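Local coordinates for activator of Hsp90 ATPase homologue 1/2-like C-terminal domain-containing protein (Staphylococcus saprophyticus subsp. saprophyticus, PDB 3Q6A) that is of unknown function but belongs to the AHA1 family, named for activators of the Hsp90 ATPase, within the Bet v 1-like clan, at residues A19-W30 with W112-L123. Sequence-based numbering, arbitrary orientation.
Sequences AFVDPEKIGGFW and WVYMLSCLKVYL
F29 brings the loop after helix 13-21 closest to helix 102-125, its CA 5.0 Å from that of C118, while G28 and W30 pass beside Y122 and M115. No direct hydrogen bond joins 19-30 to 112-123; instead one water donates to both G28 O and C118 O. The F29 ring runs alongside L119, whose CD1 sits squarely over one face, 3.6 Å from the ring centroid and 6° off the normal. F29 CB rests on the helix backbone, 3.6 Å from L119 N, and chi1 of 69°, with CG between the backbone N and the carbonyl carbon, lays the ring along L119. The selenium of selenomethionine M115 meets the same ring at its edge, a Met-aromatic contact, and also lies over the six-membered ring of W30, 4.6 Å from its centroid. The arrangement is that of the helix-grip fold of the Bet v 1-like clan: helix 102-125 packs on strands 3-9 and 87-94, and L119 touches both V90 and F29. Bends at chi2 and chi3 carry M115 CE to the edge of F20, 3.8 Å from CE2. F20 in turn receives F29 CZ over one face. Farther along, G28 CA makes a CH-pi contact with one face of Y122.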
ATOM      1  N   ALA D  19      -4.405 -11.748 -13.692  1.00 25.19           N
ATOM      2  CA  ALA D  19      -3.515 -10.601 -13.595  1.00 29.36           C
ATOM      3  C   ALA D  19      -2.093 -11.019 -13.225  1.00 22.12           C
ATOM      4  O   ALA D  19      -1.127 -10.393 -13.678  1.00 26.14           O
ATOM      5  CB  ALA D  19      -4.061  -9.592 -12.562  1.00 24.27           C
ATOM      6  N   PHE D  20      -1.964 -12.068 -12.420  1.00 23.30           N
ATOM      7  CA  PHE D  20      -0.642 -12.550 -12.008  1.00 20.93           C
ATOM      8  C   PHE D  20       0.005 -13.485 -13.036  1.00 30.71           C
ATOM      9  O   PHE D  20       1.128 -13.243 -13.481  1.00 27.59           O
ATOM     10  CB  PHE D  20      -0.707 -13.315 -10.672  1.00 17.18           C
ATOM     11  CG  PHE D  20      -0.937 -12.446  -9.443  1.00 26.50           C
ATOM     12  CD1 PHE D  20      -2.230 -12.085  -9.041  1.00 20.04           C
ATOM     13  CD2 PHE D  20       0.145 -12.033  -8.660  1.00 19.79           C
ATOM     14  CE1 PHE D  20      -2.440 -11.326  -7.873  1.00 25.90           C
ATOM     15  CE2 PHE D  20      -0.045 -11.278  -7.490  1.00 23.42           C
ATOM     16  CZ  PHE D  20      -1.345 -10.923  -7.094  1.00 20.15           C
ATOM     17  N   VAL D  21      -0.706 -14.550 -13.412  1.00 32.47           N
ATOM     18  CA  VAL D  21      -0.156 -15.544 -14.337  1.00 25.52           C
ATOM     19  C   VAL D  21       0.018 -15.146 -15.802  1.00 33.78           C
ATOM     20  O   VAL D  21       0.841 -15.735 -16.506  1.00 42.66           O
ATOM     21  CB  VAL D  21      -0.973 -16.871 -14.302  1.00 26.65           C
ATOM     22  CG1 VAL D  21      -1.100 -17.383 -12.870  1.00 27.20           C
ATOM     23  CG2 VAL D  21      -2.350 -16.665 -14.924  1.00 29.04           C
ATOM     24  N   ASP D  22      -0.744 -14.167 -16.271  1.00 32.41           N
ATOM     25  CA  ASP D  22      -0.645 -13.743 -17.664  1.00 30.43           C
ATOM     26  C   ASP D  22       0.536 -12.806 -17.895  1.00 34.79           C
ATOM     27  O   ASP D  22       0.528 -11.661 -17.445  1.00 30.78           O
ATOM     28  CB  ASP D  22      -1.931 -13.051 -18.098  1.00 40.09           C
ATOM     29  CG  ASP D  22      -1.984 -12.801 -19.594  1.00 38.11           C
ATOM     30  OD1 ASP D  22      -0.958 -12.389 -20.181  1.00 40.71           O
ATOM     31  OD2 ASP D  22      -3.064 -13.006 -20.179  1.00 40.92           O
ATOM     32  N   PRO D  23       1.561 -13.274 -18.624  1.00 38.15           N
ATOM     33  CA  PRO D  23       2.753 -12.471 -18.911  1.00 38.65           C
ATOM     34  C   PRO D  23       2.461 -11.046 -19.370  1.00 34.78           C
ATOM     35  O   PRO D  23       3.264 -10.142 -19.149  1.00 38.78           O
ATOM     36  CB  PRO D  23       3.458 -13.284 -19.995  1.00 37.96           C
ATOM     37  CG  PRO D  23       3.110 -14.687 -19.615  1.00 42.27           C
ATOM     38  CD  PRO D  23       1.631 -14.566 -19.330  1.00 40.94           C
ATOM     39  N   GLU D  24       1.311 -10.844 -20.003  1.00 41.23           N
ATOM     40  CA  GLU D  24       0.946  -9.517 -20.496  1.00 37.44           C
ATOM     41  C   GLU D  24       0.281  -8.637 -19.440  1.00 33.27           C
ATOM     42  O   GLU D  24       0.219  -7.421 -19.602  1.00 38.58           O
ATOM     43  CB  GLU D  24      -0.016  -9.631 -21.686  1.00 47.35           C
ATOM     44  CG  GLU D  24       0.320 -10.726 -22.691  1.00 57.18           C
ATOM     45  CD  GLU D  24      -0.540 -10.650 -23.944  1.00 55.32           C
ATOM     46  OE1 GLU D  24      -1.783 -10.582 -23.818  1.00 57.21           O
ATOM     47  OE2 GLU D  24       0.028 -10.658 -25.056  1.00 58.25           O
ATOM     48  N   LYS D  25      -0.215  -9.249 -18.365  1.00 28.38           N
ATOM     49  CA  LYS D  25      -0.922  -8.501 -17.320  1.00 30.68           C
ATOM     50  C   LYS D  25      -0.080  -8.076 -16.114  1.00 31.84           C
ATOM     51  O   LYS D  25      -0.273  -6.984 -15.563  1.00 33.80           O
ATOM     52  CB  LYS D  25      -2.125  -9.318 -16.816  1.00 29.67           C
ATOM     53  CG  LYS D  25      -3.166  -9.686 -17.882  1.00 36.17           C
ATOM     54  CD  LYS D  25      -4.307 -10.475 -17.251  1.00 42.92           C
ATOM     55  CE  LYS D  25      -5.317 -10.976 -18.275  1.00 46.16           C
ATOM     56  NZ  LYS D  25      -6.025  -9.879 -18.978  1.00 44.93           N
ATOM     57  N   ILE D  26       0.853  -8.931 -15.710  1.00 34.93           N
ATOM     58  CA  ILE D  26       1.679  -8.654 -14.534  1.00 26.57           C
ATOM     59  C   ILE D  26       2.369  -7.289 -14.523  1.00 30.38           C
ATOM     60  O   ILE D  26       2.537  -6.679 -13.457  1.00 33.14           O
ATOM     61  CB  ILE D  26       2.738  -9.770 -14.333  1.00 26.62           C
ATOM     62  CG1 ILE D  26       3.314  -9.682 -12.924  1.00 25.99           C
ATOM     63  CG2 ILE D  26       3.844  -9.636 -15.384  1.00 22.52           C
ATOM     64  CD1 ILE D  26       3.661 -11.022 -12.306  1.00 32.97           C
ATOM     65  N   GLY D  27       2.747  -6.804 -15.701  1.00 27.95           N
ATOM     66  CA  GLY D  27       3.430  -5.524 -15.804  1.00 28.37           C
ATOM     67  C   GLY D  27       2.652  -4.315 -15.317  1.00 32.36           C
ATOM     68  O   GLY D  27       3.221  -3.250 -15.076  1.00 32.63           O
ATOM     69  N   GLY D  28       1.346  -4.472 -15.162  1.00 29.21           N
ATOM     70  CA  GLY D  28       0.551  -3.348 -14.719  1.00 28.75           C
ATOM     71  C   GLY D  28       0.613  -3.090 -13.226  1.00 19.32           C
ATOM     72  O   GLY D  28       0.119  -2.060 -12.771  1.00 24.71           O
ATOM     73  N   PHE D  29       1.202  -4.004 -12.455  1.00 22.11           N
ATOM     74  CA  PHE D  29       1.257  -3.808 -11.004  1.00 26.56           C
ATOM     75  C   PHE D  29       2.467  -4.429 -10.288  1.00 24.75           C
ATOM     76  O   PHE D  29       2.722  -4.133  -9.124  1.00 21.11           O
ATOM     77  CB  PHE D  29      -0.033  -4.351 -10.375  1.00 23.25           C
ATOM     78  CG  PHE D  29      -0.157  -5.859 -10.447  1.00 26.13           C
ATOM     79  CD1 PHE D  29       0.165  -6.653  -9.343  1.00 14.90           C
ATOM     80  CD2 PHE D  29      -0.549  -6.483 -11.628  1.00 28.81           C
ATOM     81  CE1 PHE D  29       0.103  -8.053  -9.408  1.00 19.57           C
ATOM     82  CE2 PHE D  29      -0.613  -7.883 -11.712  1.00 18.48           C
ATOM     83  CZ  PHE D  29      -0.287  -8.673 -10.599  1.00 20.52           C
ATOM     84  N   TRP D  30       3.211  -5.290 -10.967  1.00 22.87           N
ATOM     85  CA  TRP D  30       4.348  -5.929 -10.322  1.00 25.04           C
ATOM     86  C   TRP D  30       5.516  -6.013 -11.304  1.00 24.11           C
ATOM     87  O   TRP D  30       5.905  -5.004 -11.884  1.00 27.44           O
ATOM     88  CB  TRP D  30       3.921  -7.310  -9.836  1.00 27.06           C
ATOM     89  CG  TRP D  30       4.762  -7.890  -8.751  1.00 23.77           C
ATOM     90  CD1 TRP D  30       5.884  -7.351  -8.189  1.00 24.46           C
ATOM     91  CD2 TRP D  30       4.528  -9.128  -8.075  1.00 23.67           C
ATOM     92  NE1 TRP D  30       6.360  -8.182  -7.204  1.00 26.76           N
ATOM     93  CE2 TRP D  30       5.545  -9.281  -7.116  1.00 21.71           C
ATOM     94  CE3 TRP D  30       3.553 -10.128  -8.192  1.00 21.67           C
ATOM     95  CZ2 TRP D  30       5.617 -10.395  -6.272  1.00 24.66           C
ATOM     96  CZ3 TRP D  30       3.620 -11.226  -7.363  1.00 15.23           C
ATOM     97  CH2 TRP D  30       4.648 -11.356  -6.412  1.00 27.69           C
ATOM     98  N   TRP D 112       4.412  -6.059   0.210  1.00 13.66           N
ATOM     99  CA  TRP D 112       3.176  -6.789  -0.064  1.00 15.31           C
ATOM    100  C   TRP D 112       1.994  -5.852  -0.133  1.00 13.75           C
ATOM    101  O   TRP D 112       1.175  -5.962  -1.042  1.00 12.95           O
ATOM    102  CB  TRP D 112       2.928  -7.849   1.009  1.00 15.42           C
ATOM    103  CG  TRP D 112       3.849  -9.029   0.894  1.00 22.86           C
ATOM    104  CD1 TRP D 112       4.835  -9.396   1.772  1.00 23.79           C
ATOM    105  CD2 TRP D 112       3.901  -9.970  -0.189  1.00 19.20           C
ATOM    106  NE1 TRP D 112       5.504 -10.506   1.297  1.00 23.38           N
ATOM    107  CE2 TRP D 112       4.950 -10.877   0.096  1.00 28.56           C
ATOM    108  CE3 TRP D 112       3.163 -10.133  -1.375  1.00 14.32           C
ATOM    109  CZ2 TRP D 112       5.278 -11.931  -0.763  1.00 24.72           C
ATOM    110  CZ3 TRP D 112       3.493 -11.181  -2.228  1.00 19.00           C
ATOM    111  CH2 TRP D 112       4.541 -12.066  -1.916  1.00 27.19           C
ATOM    112  N   VAL D 113       1.919  -4.906   0.804  1.00 13.04           N
ATOM    113  CA  VAL D 113       0.799  -3.964   0.793  1.00 11.48           C
ATOM    114  C   VAL D 113       0.840  -3.097  -0.448  1.00 12.51           C
ATOM    115  O   VAL D 113      -0.176  -2.874  -1.081  1.00 16.59           O
ATOM    116  CB  VAL D 113       0.811  -3.048   2.025  1.00 14.44           C
ATOM    117  CG1 VAL D 113      -0.356  -2.059   1.945  1.00 13.05           C
ATOM    118  CG2 VAL D 113       0.705  -3.901   3.298  1.00 14.59           C
ATOM    119  N   TYR D 114       2.021  -2.591  -0.787  1.00 13.75           N
ATOM    120  CA  TYR D 114       2.138  -1.761  -1.979  1.00 19.22           C
ATOM    121  C   TYR D 114       1.760  -2.545  -3.254  1.00 13.09           C
ATOM    122  O   TYR D 114       0.980  -2.071  -4.072  1.00 18.20           O
ATOM    123  CB  TYR D 114       3.567  -1.228  -2.110  1.00 14.74           C
ATOM    124  CG  TYR D 114       3.720  -0.259  -3.248  1.00 12.58           C
ATOM    125  CD1 TYR D 114       2.962   0.910  -3.299  1.00 11.52           C
ATOM    126  CD2 TYR D 114       4.600  -0.520  -4.299  1.00 19.14           C
ATOM    127  CE1 TYR D 114       3.073   1.801  -4.380  1.00 24.04           C
ATOM    128  CE2 TYR D 114       4.718   0.368  -5.384  1.00 17.83           C
ATOM    129  CZ  TYR D 114       3.954   1.520  -5.414  1.00 20.07           C
ATOM    130  OH  TYR D 114       4.086   2.403  -6.470  1.00 25.33           O
HETATM  131  N   MSE D 115       2.325  -3.739  -3.435  1.00 14.05           N
HETATM  132  CA  MSE D 115       1.998  -4.510  -4.638  1.00 15.67           C
HETATM  133  C   MSE D 115       0.488  -4.746  -4.773  1.00 14.53           C
HETATM  134  O   MSE D 115      -0.068  -4.610  -5.864  1.00 19.30           O
HETATM  135  CB  MSE D 115       2.733  -5.865  -4.643  1.00 18.84           C
HETATM  136  CG  MSE D 115       2.469  -6.764  -5.901  1.00 17.01           C
HETATM  137 SE   MSE D 115       0.946  -7.796  -5.858  1.00  9.94          SE
HETATM  138  CE  MSE D 115       1.471  -9.036  -4.758  1.00 19.02           C
ATOM    139  N   LEU D 116      -0.164  -5.081  -3.669  1.00 16.36           N
ATOM    140  CA  LEU D 116      -1.604  -5.363  -3.684  1.00 16.01           C
ATOM    141  C   LEU D 116      -2.391  -4.084  -3.958  1.00 19.13           C
ATOM    142  O   LEU D 116      -3.483  -4.130  -4.538  1.00 15.69           O
ATOM    143  CB  LEU D 116      -2.030  -6.028  -2.351  1.00 12.94           C
ATOM    144  CG  LEU D 116      -1.512  -7.470  -2.175  1.00 16.16           C
ATOM    145  CD1 LEU D 116      -1.784  -7.994  -0.767  1.00 16.21           C
ATOM    146  CD2 LEU D 116      -2.188  -8.363  -3.225  1.00 16.67           C
ATOM    147  N   SER D 117      -1.845  -2.934  -3.550  1.00 20.05           N
ATOM    148  CA  SER D 117      -2.510  -1.653  -3.814  1.00 16.52           C
ATOM    149  C   SER D 117      -2.388  -1.345  -5.290  1.00 21.19           C
ATOM    150  O   SER D 117      -3.329  -0.864  -5.908  1.00 19.40           O
ATOM    151  CB  SER D 117      -1.865  -0.513  -3.001  1.00 12.80           C
ATOM    152  OG  SER D 117      -2.056  -0.754  -1.623  1.00 15.21           O
ATOM    153  N   CYS D 118      -1.217  -1.612  -5.857  1.00 15.86           N
ATOM    154  CA  CYS D 118      -1.004  -1.401  -7.284  1.00 18.12           C
ATOM    155  C   CYS D 118      -1.934  -2.357  -8.038  1.00 18.04           C
ATOM    156  O   CYS D 118      -2.505  -2.003  -9.065  1.00 19.75           O
ATOM    157  CB  CYS D 118       0.439  -1.711  -7.657  1.00 21.00           C
ATOM    158  SG  CYS D 118       1.634  -0.537  -6.991  1.00 20.82           S
ATOM    159  N   LEU D 119      -2.060  -3.577  -7.526  1.00 14.40           N
ATOM    160  CA  LEU D 119      -2.939  -4.570  -8.145  1.00 15.56           C
ATOM    161  C   LEU D 119      -4.377  -4.038  -8.208  1.00 21.83           C
ATOM    162  O   LEU D 119      -5.011  -4.035  -9.273  1.00 21.81           O
ATOM    163  CB  LEU D 119      -2.905  -5.865  -7.341  1.00 16.94           C
ATOM    164  CG  LEU D 119      -3.906  -6.935  -7.783  1.00 18.73           C
ATOM    165  CD1 LEU D 119      -3.537  -7.425  -9.187  1.00 18.44           C
ATOM    166  CD2 LEU D 119      -3.948  -8.055  -6.777  1.00 14.73           C
ATOM    167  N   LYS D 120      -4.874  -3.578  -7.066  1.00 21.65           N
ATOM    168  CA  LYS D 120      -6.239  -3.065  -6.942  1.00 19.21           C
ATOM    169  C   LYS D 120      -6.516  -1.924  -7.917  1.00 23.28           C
ATOM    170  O   LYS D 120      -7.555  -1.902  -8.611  1.00 20.05           O
ATOM    171  CB  LYS D 120      -6.483  -2.628  -5.494  1.00 15.91           C
ATOM    172  CG  LYS D 120      -7.902  -2.119  -5.197  1.00 14.02           C
ATOM    173  CD  LYS D 120      -8.036  -1.642  -3.759  1.00 19.22           C
ATOM    174  CE  LYS D 120      -9.454  -1.127  -3.452  1.00 15.42           C
ATOM    175  NZ  LYS D 120     -10.500  -2.226  -3.462  1.00 14.62           N
ATOM    176  N   VAL D 121      -5.582  -0.982  -7.996  1.00 21.35           N
ATOM    177  CA  VAL D 121      -5.741   0.144  -8.900  1.00 17.88           C
ATOM    178  C   VAL D 121      -5.736  -0.289 -10.368  1.00 22.67           C
ATOM    179  O   VAL D 121      -6.535   0.196 -11.171  1.00 23.06           O
ATOM    180  CB  VAL D 121      -4.616   1.167  -8.706  1.00 21.89           C
ATOM    181  CG1 VAL D 121      -4.779   2.305  -9.701  1.00 23.10           C
ATOM    182  CG2 VAL D 121      -4.639   1.684  -7.272  1.00 23.37           C
ATOM    183  N   TYR D 122      -4.827  -1.193 -10.718  1.00 19.37           N
ATOM    184  CA  TYR D 122      -4.734  -1.664 -12.097  1.00 23.44           C
ATOM    185  C   TYR D 122      -6.017  -2.371 -12.560  1.00 21.20           C
ATOM    186  O   TYR D 122      -6.499  -2.122 -13.668  1.00 23.05           O
ATOM    187  CB  TYR D 122      -3.521  -2.594 -12.245  1.00 19.48           C
ATOM    188  CG  TYR D 122      -3.467  -3.390 -13.537  1.00 22.20           C
ATOM    189  CD1 TYR D 122      -3.354  -2.748 -14.767  1.00 24.82           C
ATOM    190  CD2 TYR D 122      -3.544  -4.786 -13.521  1.00 28.14           C
ATOM    191  CE1 TYR D 122      -3.321  -3.479 -15.966  1.00 34.48           C
ATOM    192  CE2 TYR D 122      -3.509  -5.529 -14.716  1.00 25.52           C
ATOM    193  CZ  TYR D 122      -3.401  -4.862 -15.930  1.00 29.93           C
ATOM    194  OH  TYR D 122      -3.397  -5.572 -17.117  1.00 34.85           O
ATOM    195  N   LEU D 123      -6.568  -3.233 -11.718  1.00 20.89           N
ATOM    196  CA  LEU D 123      -7.782  -3.975 -12.075  1.00 16.98           C
ATOM    197  C   LEU D 123      -9.084  -3.182 -11.930  1.00 24.20           C
ATOM    198  O   LEU D 123     -10.047  -3.422 -12.663  1.00 22.71           O
ATOM    199  CB  LEU D 123      -7.875  -5.259 -11.251  1.00 14.08           C
ATOM    200  CG  LEU D 123      -6.767  -6.288 -11.538  1.00 16.88           C
ATOM    201  CD1 LEU D 123      -6.907  -7.503 -10.621  1.00 15.53           C
ATOM    202  CD2 LEU D 123      -6.844  -6.696 -13.006  1.00 25.68           C
TER
HETATM  203  O   HOH W   1      -0.768  -0.350 -10.609  1.00 21.95           O